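Local coordinates for protein phosphoribosylaminoimidazole carboxylase, ATPase subunit (Bacillus anthracis, PDB 4DLK) that probably uses ATP and bicarbonate to carboxylate aminoimidazole ribonucleotide, giving N5-carboxyaminoimidazole ribonucleotide in purine biosynthesis, at residues 124-129 / 178-183; 105-110 / 145-150; 16-21 / 336-341. All coordinates share one frame; numbering follows the deposited sequence.

Contact 1: 124-129 / 178-183; sequences YRLVQN and ECILEK. With ATP (adenosine-5'-triphosphate), chain F.
Arg125 and Leu181 exchange two backbone hydrogen bonds, Arg125 N to Leu181 O (2.9 Å) and Leu181 N to Arg125 O (2.8 Å), and Val127 and Cys179 repeat the pattern two residues along, with Val127 N donating to Cys179 O at 2.7 Å. These hydrogen-bonded pairs zip strands 124-127 and 179-183 into an antiparallel ladder. Where the ladder ends, the amide of Gln128 lies beside the carboxylate of Glu178, their planes 28° apart. Gln128 NE2 reaches the anti side of Glu178 OE1 in a nearly straight bond of 3.0 Å (169° at the hydrogen), while OE2 is held by Thr149. At the other end Glu182 and Lys183 read the adenine: N6 of ATP donates to Glu182 OE2 and to Lys183 O, both at 3.0 Å. Salt bridges from Lys111 and Lys147 fix the Glu182 carboxylate. Between the strands the apolar side chains touch at a few points. Val127 CG2 slants across to Leu181 CB (4.2 Å), and Leu126 CD1 comes within 4.4 Å of Ile180 CG2. Strand 124-127 is an outer strand of the four-stranded ATP-grasp sheet, and 179-183 passes the ladder on to 144-148. Helix 130-140 covers the face bearing Arg125, Val127 and Leu181; helix 107-116 packs on Tyr124, Leu126 and Ile180 from the other.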
# COMPACT_ATOMS: atom_id res chain seq x y z
N TYR A 124 -0.45 -37.01 -18.77
CA TYR A 124 -0.30 -37.53 -17.42
C TYR A 124 -1.11 -38.80 -17.22
O TYR A 124 -2.06 -39.06 -17.95
CB TYR A 124 -0.73 -36.48 -16.39
CG TYR A 124 -2.20 -36.12 -16.47
CD1 TYR A 124 -2.66 -35.25 -17.46
CD2 TYR A 124 -3.13 -36.64 -15.56
CE1 TYR A 124 -4.00 -34.92 -17.55
CE2 TYR A 124 -4.47 -36.30 -15.64
CZ TYR A 124 -4.90 -35.44 -16.64
OH TYR A 124 -6.22 -35.09 -16.75
N ARG A 125 -0.72 -39.58 -16.21
CA ARG A 125 -1.39 -40.83 -15.84
C ARG A 125 -1.40 -40.92 -14.33
O ARG A 125 -0.40 -40.63 -13.67
CB ARG A 125 -0.64 -42.06 -16.38
CG ARG A 125 -0.59 -42.19 -17.89
CD ARG A 125 -1.95 -42.50 -18.50
NE ARG A 125 -1.83 -42.66 -19.95
CZ ARG A 125 -1.95 -41.67 -20.84
NH1 ARG A 125 -2.22 -40.43 -20.44
NH2 ARG A 125 -1.81 -41.92 -22.13
N LEU A 126 -2.54 -41.35 -13.79
CA LEU A 126 -2.66 -41.68 -12.38
C LEU A 126 -1.83 -42.92 -12.04
O LEU A 126 -1.83 -43.90 -12.79
CB LEU A 126 -4.14 -41.91 -12.03
CG LEU A 126 -4.48 -42.15 -10.56
CD1 LEU A 126 -4.17 -40.90 -9.73
CD2 LEU A 126 -5.94 -42.55 -10.42
N VAL A 127 -1.12 -42.88 -10.92
CA VAL A 127 -0.33 -44.02 -10.46
C VAL A 127 -0.69 -44.37 -9.02
O VAL A 127 -0.31 -43.67 -8.08
CB VAL A 127 1.20 -43.77 -10.60
CG1 VAL A 127 2.00 -44.94 -10.04
CG2 VAL A 127 1.58 -43.52 -12.06
N GLN A 128 -1.43 -45.46 -8.85
CA GLN A 128 -1.89 -45.90 -7.54
C GLN A 128 -1.20 -47.18 -7.06
O GLN A 128 -1.32 -47.55 -5.90
CB GLN A 128 -3.40 -46.11 -7.54
CG GLN A 128 -4.21 -44.84 -7.73
CD GLN A 128 -5.70 -45.09 -7.58
OE1 GLN A 128 -6.24 -46.05 -8.13
NE2 GLN A 128 -6.37 -44.21 -6.85
N ASN A 129 -0.53 -47.86 -7.98
CA ASN A 129 0.29 -49.03 -7.62
C ASN A 129 1.47 -49.20 -8.57
O ASN A 129 1.65 -48.39 -9.49
CB ASN A 129 -0.54 -50.32 -7.50
CG ASN A 129 -1.42 -50.59 -8.72
OD1 ASN A 129 -1.10 -50.19 -9.83
ND2 ASN A 129 -2.52 -51.30 -8.50
N GLU A 178 -0.04 -42.18 -3.40
CA GLU A 178 -0.68 -41.99 -4.69
C GLU A 178 0.08 -40.94 -5.48
O GLU A 178 0.46 -39.90 -4.94
CB GLU A 178 -2.12 -41.54 -4.49
CG GLU A 178 -2.91 -41.45 -5.80
CD GLU A 178 -4.31 -40.92 -5.58
OE1 GLU A 178 -5.25 -41.74 -5.57
OE2 GLU A 178 -4.46 -39.69 -5.42
N CYS A 179 0.31 -41.21 -6.76
CA CYS A 179 1.09 -40.33 -7.62
C CYS A 179 0.44 -40.07 -8.98
O CYS A 179 -0.53 -40.73 -9.35
CB CYS A 179 2.49 -40.92 -7.83
SG CYS A 179 3.59 -40.88 -6.39
N ILE A 180 0.99 -39.09 -9.69
CA ILE A 180 0.76 -38.92 -11.12
C ILE A 180 2.09 -38.95 -11.86
O ILE A 180 3.11 -38.47 -11.35
CB ILE A 180 0.02 -37.60 -11.45
CG1 ILE A 180 0.45 -36.45 -10.52
CG2 ILE A 180 -1.49 -37.77 -11.34
CD1 ILE A 180 1.50 -35.55 -11.10
N LEU A 181 2.10 -39.56 -13.04
CA LEU A 181 3.26 -39.46 -13.91
C LEU A 181 2.93 -38.46 -15.00
O LEU A 181 1.88 -38.54 -15.63
CB LEU A 181 3.64 -40.82 -14.51
CG LEU A 181 5.02 -40.86 -15.18
CD1 LEU A 181 6.14 -40.79 -14.15
CD2 LEU A 181 5.19 -42.10 -16.05
N GLU A 182 3.83 -37.51 -15.20
CA GLU A 182 3.68 -36.50 -16.24
C GLU A 182 4.82 -36.62 -17.22
O GLU A 182 5.95 -36.85 -16.82
CB GLU A 182 3.74 -35.10 -15.65
CG GLU A 182 2.53 -34.66 -14.85
CD GLU A 182 2.70 -33.25 -14.32
OE1 GLU A 182 1.93 -32.88 -13.41
OE2 GLU A 182 3.60 -32.52 -14.80
N LYS A 183 4.52 -36.41 -18.50
CA LYS A 183 5.56 -36.28 -19.50
C LYS A 183 6.37 -35.02 -19.22
O LYS A 183 5.82 -33.98 -18.83
CB LYS A 183 4.94 -36.23 -20.90
CG LYS A 183 5.94 -36.41 -22.03
CD LYS A 183 5.24 -36.67 -23.35
CE LYS A 183 6.24 -37.04 -24.43
NZ LYS A 183 5.58 -37.63 -25.63
PG ATP F . 6.43 -25.40 -5.46
O1G ATP F . 5.14 -25.16 -6.22
O2G ATP F . 7.56 -24.52 -5.95
O3G ATP F . 6.26 -25.44 -3.96
PB ATP F . 6.07 -28.08 -6.51
O1B ATP F . 6.91 -29.32 -6.44
O2B ATP F . 4.65 -28.09 -6.01
O3B ATP F . 6.92 -26.91 -5.78
PA ATP F . 5.88 -28.26 -9.38
O1A ATP F . 5.55 -27.21 -10.40
O2A ATP F . 4.94 -29.43 -9.18
O3A ATP F . 6.09 -27.48 -8.00
O5' ATP F . 7.33 -28.85 -9.76
C5' ATP F . 8.51 -28.11 -9.44
C4' ATP F . 9.40 -27.92 -10.67
O4' ATP F . 9.59 -29.16 -11.35
C3' ATP F . 8.78 -26.98 -11.69
O3' ATP F . 9.11 -25.61 -11.45
C2' ATP F . 9.34 -27.47 -13.01
O2' ATP F . 10.59 -26.82 -13.29
C1' ATP F . 9.63 -28.94 -12.77
N9 ATP F . 8.57 -29.72 -13.44
C8 ATP F . 7.44 -30.17 -12.87
N7 ATP F . 6.68 -30.84 -13.77
C5 ATP F . 7.32 -30.82 -14.94
C6 ATP F . 7.08 -31.35 -16.31
N6 ATP F . 5.95 -32.05 -16.58
N1 ATP F . 8.01 -31.10 -17.26
C2 ATP F . 9.14 -30.40 -17.00
N3 ATP F . 9.43 -29.90 -15.78
C4 ATP F . 8.58 -30.07 -14.73

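Contact 2: 105-110 / 145-150; sequences QNRFTE and VLKTTT. With ATP (adenosine-5'-triphosphate), chain F.
Arg107, Thr149 and Asn106 join the start of helix 107-116 to the end of strand 144-148, at the nucleotide site of the ATP-grasp fold. Arg107, the residue most covered here, is held at both ends. Its backbone N donates to Thr149 O at 2.9 Å. From there the side chain runs extended from CG to NE and crosses Lys147 at about a right angle, with Lys147 CD over one face of the guanidinium. NE makes a weak bond to Thr148 O and also donates to a water at 3.1 Å, which is hydrogen-bonded to Thr148 OG1. Farther out, Arg107 NH1 points at O2B of the ATP β-phosphate in a nearly straight bond of 2.9 Å (165°), and Glu268, a calcium ligand, takes NH2. Asn106 is the N-cap of the helix. A chi1 of -176° turns its side chain so that OD1 accepts from Thr109 N (3.2 Å) and, weakly, from Phe108 N, capping two amides of the first turn. The same side chain lies alongside Thr149, pointing the same way, with OD1 3.6 Å from Thr149 CB; Thr149 OG1 itself bonds to Glu178. Arg107 and Lys147 both direct their cationic ends at the ATP phosphates. Extended beyond CG, the Lys147 chain carries NZ, which has Glu182 as a further partner, to the ligand, where NZ bonds weakly to O2A of the α-phosphate and donates to N7 of the adenine at 2.9 Å.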
# COMPACT_ATOMS: atom_id res chain seq x y z
N GLN A 105 -6.34 -29.17 -4.74
CA GLN A 105 -5.60 -29.83 -3.65
C GLN A 105 -5.02 -31.19 -4.04
O GLN A 105 -4.20 -31.75 -3.32
CB GLN A 105 -6.49 -29.95 -2.40
CG GLN A 105 -6.57 -28.65 -1.60
CD GLN A 105 -5.24 -28.28 -0.94
OE1 GLN A 105 -4.49 -27.45 -1.46
NE2 GLN A 105 -4.95 -28.91 0.19
N ASN A 106 -5.45 -31.70 -5.18
CA ASN A 106 -4.99 -32.98 -5.69
C ASN A 106 -4.52 -32.76 -7.12
O ASN A 106 -5.28 -32.26 -7.94
CB ASN A 106 -6.13 -34.00 -5.62
CG ASN A 106 -5.70 -35.40 -6.05
OD1 ASN A 106 -5.28 -35.62 -7.18
ND2 ASN A 106 -5.80 -36.36 -5.12
N ARG A 107 -3.27 -33.13 -7.41
CA ARG A 107 -2.68 -32.89 -8.74
C ARG A 107 -3.45 -33.58 -9.87
O ARG A 107 -3.59 -33.02 -10.95
CB ARG A 107 -1.21 -33.34 -8.79
CG ARG A 107 -0.23 -32.58 -7.90
CD ARG A 107 1.20 -32.92 -8.29
NE ARG A 107 2.20 -32.38 -7.37
CZ ARG A 107 2.56 -31.10 -7.31
NH1 ARG A 107 3.48 -30.71 -6.43
NH2 ARG A 107 2.00 -30.19 -8.10
N PHE A 108 -3.96 -34.79 -9.61
CA PHE A 108 -4.75 -35.52 -10.61
C PHE A 108 -6.10 -34.84 -10.85
O PHE A 108 -6.49 -34.61 -11.99
CB PHE A 108 -4.94 -37.00 -10.23
CG PHE A 108 -5.70 -37.80 -11.26
CD1 PHE A 108 -5.09 -38.19 -12.45
CD2 PHE A 108 -7.03 -38.15 -11.05
CE1 PHE A 108 -5.79 -38.91 -13.40
CE2 PHE A 108 -7.73 -38.87 -12.00
CZ PHE A 108 -7.11 -39.26 -13.18
N THR A 109 -6.80 -34.50 -9.76
CA THR A 109 -8.07 -33.79 -9.85
C THR A 109 -7.89 -32.43 -10.54
O THR A 109 -8.74 -32.02 -11.32
CB THR A 109 -8.67 -33.58 -8.45
OG1 THR A 109 -8.70 -34.84 -7.77
CG2 THR A 109 -10.10 -33.03 -8.54
N GLU A 110 -6.79 -31.75 -10.23
CA GLU A 110 -6.46 -30.45 -10.81
C GLU A 110 -6.30 -30.57 -12.32
O GLU A 110 -6.93 -29.83 -13.08
CB GLU A 110 -5.17 -29.91 -10.18
CG GLU A 110 -4.76 -28.51 -10.63
CD GLU A 110 -3.61 -27.96 -9.80
OE1 GLU A 110 -2.49 -28.53 -9.84
OE2 GLU A 110 -3.81 -26.96 -9.10
N VAL A 145 8.08 -37.29 -15.12
CA VAL A 145 8.17 -36.88 -13.72
C VAL A 145 7.02 -37.46 -12.89
O VAL A 145 5.83 -37.29 -13.22
CB VAL A 145 8.29 -35.34 -13.59
CG1 VAL A 145 7.06 -34.64 -14.15
CG2 VAL A 145 8.52 -34.92 -12.14
N LEU A 146 7.38 -38.15 -11.81
CA LEU A 146 6.39 -38.72 -10.91
C LEU A 146 6.22 -37.79 -9.71
O LEU A 146 7.19 -37.47 -9.03
CB LEU A 146 6.82 -40.12 -10.46
CG LEU A 146 5.78 -40.99 -9.74
CD1 LEU A 146 4.68 -41.42 -10.70
CD2 LEU A 146 6.46 -42.22 -9.14
N LYS A 147 4.98 -37.37 -9.46
CA LYS A 147 4.66 -36.49 -8.34
C LYS A 147 3.56 -37.09 -7.47
O LYS A 147 2.60 -37.65 -7.99
CB LYS A 147 4.15 -35.13 -8.84
CG LYS A 147 4.99 -34.45 -9.90
CD LYS A 147 4.31 -33.19 -10.38
CE LYS A 147 5.04 -32.60 -11.57
NZ LYS A 147 4.43 -31.30 -11.98
N THR A 148 3.69 -36.94 -6.16
CA THR A 148 2.58 -37.25 -5.24
C THR A 148 1.40 -36.34 -5.58
O THR A 148 1.58 -35.15 -5.87
CB THR A 148 2.97 -37.04 -3.77
OG1 THR A 148 3.41 -35.68 -3.57
CG2 THR A 148 4.10 -37.99 -3.36
N THR A 149 0.20 -36.91 -5.56
CA THR A 149 -1.01 -36.15 -5.88
C THR A 149 -1.35 -35.14 -4.78
O THR A 149 -1.92 -34.08 -5.07
CB THR A 149 -2.21 -37.07 -6.12
OG1 THR A 149 -2.40 -37.92 -4.98
CG2 THR A 149 -1.99 -37.92 -7.37
N THR A 150 -1.01 -35.46 -3.54
CA THR A 150 -1.26 -34.53 -2.43
C THR A 150 -0.01 -34.33 -1.59
O THR A 150 0.88 -35.19 -1.56
CB THR A 150 -2.37 -35.03 -1.49
OG1 THR A 150 -2.01 -36.30 -0.95
CG2 THR A 150 -3.72 -35.13 -2.22
PG ATP F . 6.43 -25.40 -5.46
O1G ATP F . 5.14 -25.16 -6.22
O2G ATP F . 7.56 -24.52 -5.95
O3G ATP F . 6.26 -25.44 -3.96
PB ATP F . 6.07 -28.08 -6.51
O1B ATP F . 6.91 -29.32 -6.44
O2B ATP F . 4.65 -28.09 -6.01
O3B ATP F . 6.92 -26.91 -5.78
PA ATP F . 5.88 -28.26 -9.38
O1A ATP F . 5.55 -27.21 -10.40
O2A ATP F . 4.94 -29.43 -9.18
O3A ATP F . 6.09 -27.48 -8.00
O5' ATP F . 7.33 -28.85 -9.76
C5' ATP F . 8.51 -28.11 -9.44
C4' ATP F . 9.40 -27.92 -10.67
O4' ATP F . 9.59 -29.16 -11.35
C3' ATP F . 8.78 -26.98 -11.69
O3' ATP F . 9.11 -25.61 -11.45
C2' ATP F . 9.34 -27.47 -13.01
O2' ATP F . 10.59 -26.82 -13.29
C1' ATP F . 9.63 -28.94 -12.77
N9 ATP F . 8.57 -29.72 -13.44
C8 ATP F . 7.44 -30.17 -12.87
N7 ATP F . 6.68 -30.84 -13.77
C5 ATP F . 7.32 -30.82 -14.94
C6 ATP F . 7.08 -31.35 -16.31
N6 ATP F . 5.95 -32.05 -16.58
N1 ATP F . 8.01 -31.10 -17.26
C2 ATP F . 9.14 -30.40 -17.00
N3 ATP F . 9.43 -29.90 -15.78
C4 ATP F . 8.58 -30.07 -14.73
O HOH W 1 4.25 -33.76 -5.49

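Contact 3: 16-21 / 336-341; sequences GGQLGR and HLYGKE. With ATP (adenosine-5'-triphosphate), chain G; ATP (adenosine-5'-triphosphate), chain H.
Gln18 lays its CB over one face of the Tyr338 ring where the glycine-rich turn and first helix of the Rossmann-like preATP-grasp domain meet the C-terminal domain. This is the tight part of the contact: Gln18 CB sits 3.5 Å from the ring centroid in a CH-pi contact, 18° off the normal, and the amide lies 14° from the ring plane. Chi1 of 69° and a bend at chi2 fold the Gln18 chain over the ring. Tyr338 OH bonds to His351 in strand 348-355. Arg21 is also buried, but meets the loop without a direct bond. One face of its guanidinium lies over Tyr338 O, with CD 3.4 Å from that oxygen, and a water accepts from Arg21 NE (2.7 Å) and donates to Leu337 O (2.9 Å). Arg21 NH1 turns to Pro44 O, and NH2 to Lys28 O of the second subunit. The looser side is that of partly exposed Gly339 and Lys340. Gly339, at a positive phi, turns the chain toward Lys340, where two ATP molecules bind. There Lys340 NZ donates to Gln18 OE1 at 3.0 Å, from above the carbonyl plane, and to O1B of the chain H ATP at 2.7 Å.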
# COMPACT_ATOMS: atom_id res chain seq x y z
N GLY A 16 -2.35 -17.22 9.09
CA GLY A 16 -1.75 -15.94 9.48
C GLY A 16 -0.37 -15.64 8.93
O GLY A 16 0.33 -14.80 9.49
N GLY A 17 0.01 -16.31 7.85
CA GLY A 17 1.32 -16.09 7.21
C GLY A 17 1.41 -14.76 6.48
O GLY A 17 0.52 -13.91 6.59
N GLN A 18 2.47 -14.59 5.70
CA GLN A 18 2.71 -13.33 4.98
C GLN A 18 1.61 -12.97 3.99
O GLN A 18 1.38 -11.79 3.73
CB GLN A 18 4.07 -13.34 4.27
CG GLN A 18 4.20 -14.29 3.09
CD GLN A 18 4.81 -15.62 3.47
OE1 GLN A 18 4.67 -16.06 4.62
NE2 GLN A 18 5.48 -16.26 2.52
N LEU A 19 0.94 -13.98 3.44
CA LEU A 19 -0.13 -13.71 2.48
C LEU A 19 -1.32 -13.10 3.20
O LEU A 19 -1.90 -12.12 2.73
CB LEU A 19 -0.54 -14.97 1.69
CG LEU A 19 0.53 -15.67 0.85
CD1 LEU A 19 -0.06 -16.88 0.15
CD2 LEU A 19 1.15 -14.72 -0.17
N GLY A 20 -1.65 -13.66 4.36
CA GLY A 20 -2.67 -13.10 5.24
C GLY A 20 -2.34 -11.68 5.66
O GLY A 20 -3.20 -10.79 5.60
N ARG A 21 -1.09 -11.46 6.08
CA ARG A 21 -0.66 -10.13 6.50
C ARG A 21 -0.88 -9.08 5.41
O ARG A 21 -1.40 -8.00 5.68
CB ARG A 21 0.82 -10.15 6.92
CG ARG A 21 1.40 -8.78 7.27
CD ARG A 21 2.90 -8.94 7.46
NE ARG A 21 3.63 -7.72 7.80
CZ ARG A 21 3.86 -7.30 9.05
NH1 ARG A 21 3.38 -7.96 10.09
NH2 ARG A 21 4.56 -6.18 9.24
N HIS A 336 9.90 -5.22 1.43
CA HIS A 336 8.76 -5.72 2.18
C HIS A 336 9.24 -6.78 3.12
O HIS A 336 9.88 -7.74 2.69
CB HIS A 336 7.71 -6.29 1.23
CG HIS A 336 7.08 -5.25 0.34
ND1 HIS A 336 5.91 -4.65 0.65
CD2 HIS A 336 7.51 -4.69 -0.86
CE1 HIS A 336 5.60 -3.77 -0.32
NE2 HIS A 336 6.58 -3.79 -1.24
N LEU A 337 8.96 -6.60 4.40
CA LEU A 337 9.35 -7.59 5.41
C LEU A 337 8.14 -7.99 6.24
O LEU A 337 7.34 -7.14 6.65
CB LEU A 337 10.51 -7.09 6.29
CG LEU A 337 11.88 -6.94 5.61
CD1 LEU A 337 12.87 -6.25 6.54
CD2 LEU A 337 12.46 -8.26 5.12
N TYR A 338 8.03 -9.28 6.50
CA TYR A 338 6.79 -9.88 6.98
C TYR A 338 6.63 -9.93 8.51
O TYR A 338 5.57 -10.31 9.01
CB TYR A 338 6.65 -11.29 6.39
CG TYR A 338 6.81 -11.39 4.88
CD1 TYR A 338 7.36 -12.54 4.31
CD2 TYR A 338 6.39 -10.37 4.02
CE1 TYR A 338 7.49 -12.67 2.94
CE2 TYR A 338 6.52 -10.49 2.64
CZ TYR A 338 7.08 -11.64 2.11
OH TYR A 338 7.23 -11.79 0.76
N GLY A 339 7.67 -9.56 9.25
CA GLY A 339 7.60 -9.53 10.71
C GLY A 339 7.67 -10.90 11.37
O GLY A 339 7.22 -11.07 12.50
N LYS A 340 8.22 -11.88 10.67
CA LYS A 340 8.38 -13.22 11.23
C LYS A 340 9.44 -13.19 12.33
O LYS A 340 10.50 -12.57 12.17
CB LYS A 340 8.73 -14.23 10.15
CG LYS A 340 7.63 -14.42 9.12
CD LYS A 340 8.01 -15.46 8.08
CE LYS A 340 6.84 -15.80 7.18
NZ LYS A 340 7.20 -16.80 6.15
N GLU A 341 9.14 -13.84 13.45
CA GLU A 341 9.97 -13.79 14.66
C GLU A 341 11.34 -14.44 14.50
O GLU A 341 12.34 -13.92 15.00
CB GLU A 341 9.23 -14.44 15.83
CG GLU A 341 8.36 -13.48 16.63
CD GLU A 341 7.64 -14.17 17.78
OE1 GLU A 341 6.72 -14.96 17.51
OE2 GLU A 341 8.00 -13.91 18.95
PG ATP G . 5.55 -21.19 -5.27
O1G ATP G . 5.87 -22.05 -4.07
O2G ATP G . 6.75 -20.57 -5.94
O3G ATP G . 4.56 -21.79 -6.25
PB ATP G . 3.81 -19.94 -3.40
O1B ATP G . 2.97 -18.68 -3.32
O2B ATP G . 3.12 -21.30 -3.41
O3B ATP G . 4.79 -19.88 -4.67
PA ATP G . 4.62 -19.19 -0.77
O1A ATP G . 4.50 -17.69 -0.96
O2A ATP G . 5.65 -19.76 0.17
O3A ATP G . 4.86 -19.94 -2.18
O5' ATP G . 3.18 -19.75 -0.34
C5' ATP G . 2.63 -19.45 0.93
C4' ATP G . 1.48 -20.43 1.06
O4' ATP G . 1.98 -21.77 1.11
C3' ATP G . 0.67 -20.20 2.32
O3' ATP G . -0.70 -20.19 1.90
C2' ATP G . 0.97 -21.40 3.19
O2' ATP G . -0.16 -21.76 3.99
C1' ATP G . 1.31 -22.47 2.16
N9 ATP G . 2.13 -23.59 2.68
C8 ATP G . 3.11 -23.53 3.61
N7 ATP G . 3.64 -24.76 3.84
C5 ATP G . 3.01 -25.64 3.04
C6 ATP G . 3.08 -27.10 2.78
N6 ATP G . 3.97 -27.87 3.45
N1 ATP G . 2.23 -27.62 1.86
C2 ATP G . 1.34 -26.86 1.19
N3 ATP G . 1.23 -25.53 1.38
C4 ATP G . 2.01 -24.87 2.27
PG ATP H . 8.41 -22.64 8.40
O1G ATP H . 7.72 -23.71 7.58
O2G ATP H . 8.66 -23.08 9.82
O3G ATP H . 9.61 -22.00 7.74
PB ATP H . 6.87 -20.47 7.34
O1B ATP H . 7.14 -19.04 7.74
O2B ATP H . 7.46 -20.98 6.06
O3B ATP H . 7.31 -21.45 8.55
PA ATP H . 4.45 -21.80 6.51
O1A ATP H . 5.41 -22.78 5.88
O2A ATP H . 3.40 -21.17 5.63
O3A ATP H . 5.25 -20.63 7.29
O5' ATP H . 3.67 -22.54 7.72
C5' ATP H . 4.38 -23.14 8.81
C4' ATP H . 4.12 -24.64 8.85
O4' ATP H . 2.71 -24.90 8.77
C3' ATP H . 4.75 -25.38 7.68
O3' ATP H . 6.06 -25.84 7.99
C2' ATP H . 3.78 -26.52 7.39
O2' ATP H . 4.14 -27.69 8.13
C1' ATP H . 2.44 -26.02 7.91
N9 ATP H . 1.56 -25.62 6.77
C8 ATP H . 1.28 -24.35 6.39
N7 ATP H . 0.44 -24.34 5.32
C5 ATP H . 0.17 -25.62 5.00
C6 ATP H . -0.64 -26.32 3.97
N6 ATP H . -1.36 -25.64 3.04
N1 ATP H . -0.65 -27.68 3.99
C2 ATP H . 0.06 -28.38 4.90
N3 ATP H . 0.81 -27.81 5.86
C4 ATP H . 0.91 -26.46 5.96
O HOH W 2 4.70 -7.04 5.45

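How the contacts relate
Contacts 1 and 2 are neighbours in one sheet, their centres 8 Å apart: strands 179-183 and 144-148 lie side by side, joined by Ile180 N to Lys147 O (2.7 Å), and both contacts reach the same ATP. Contact 1 is buried and mainly a backbone ladder, meeting the adenine at one end; partly buried contact 2 relies on a helix cap and two cationic side chains directed at the ligand. Contact 3 is also buried but shares no helix or strand with them, lying about 35 Å from contact 1 and 28 Å from contact 2 between centres. It joins the terminal domains through a CH-pi contact, a lysine-glutamine hydrogen bond and a bridging water, beside two other ATP molecules and the second subunit.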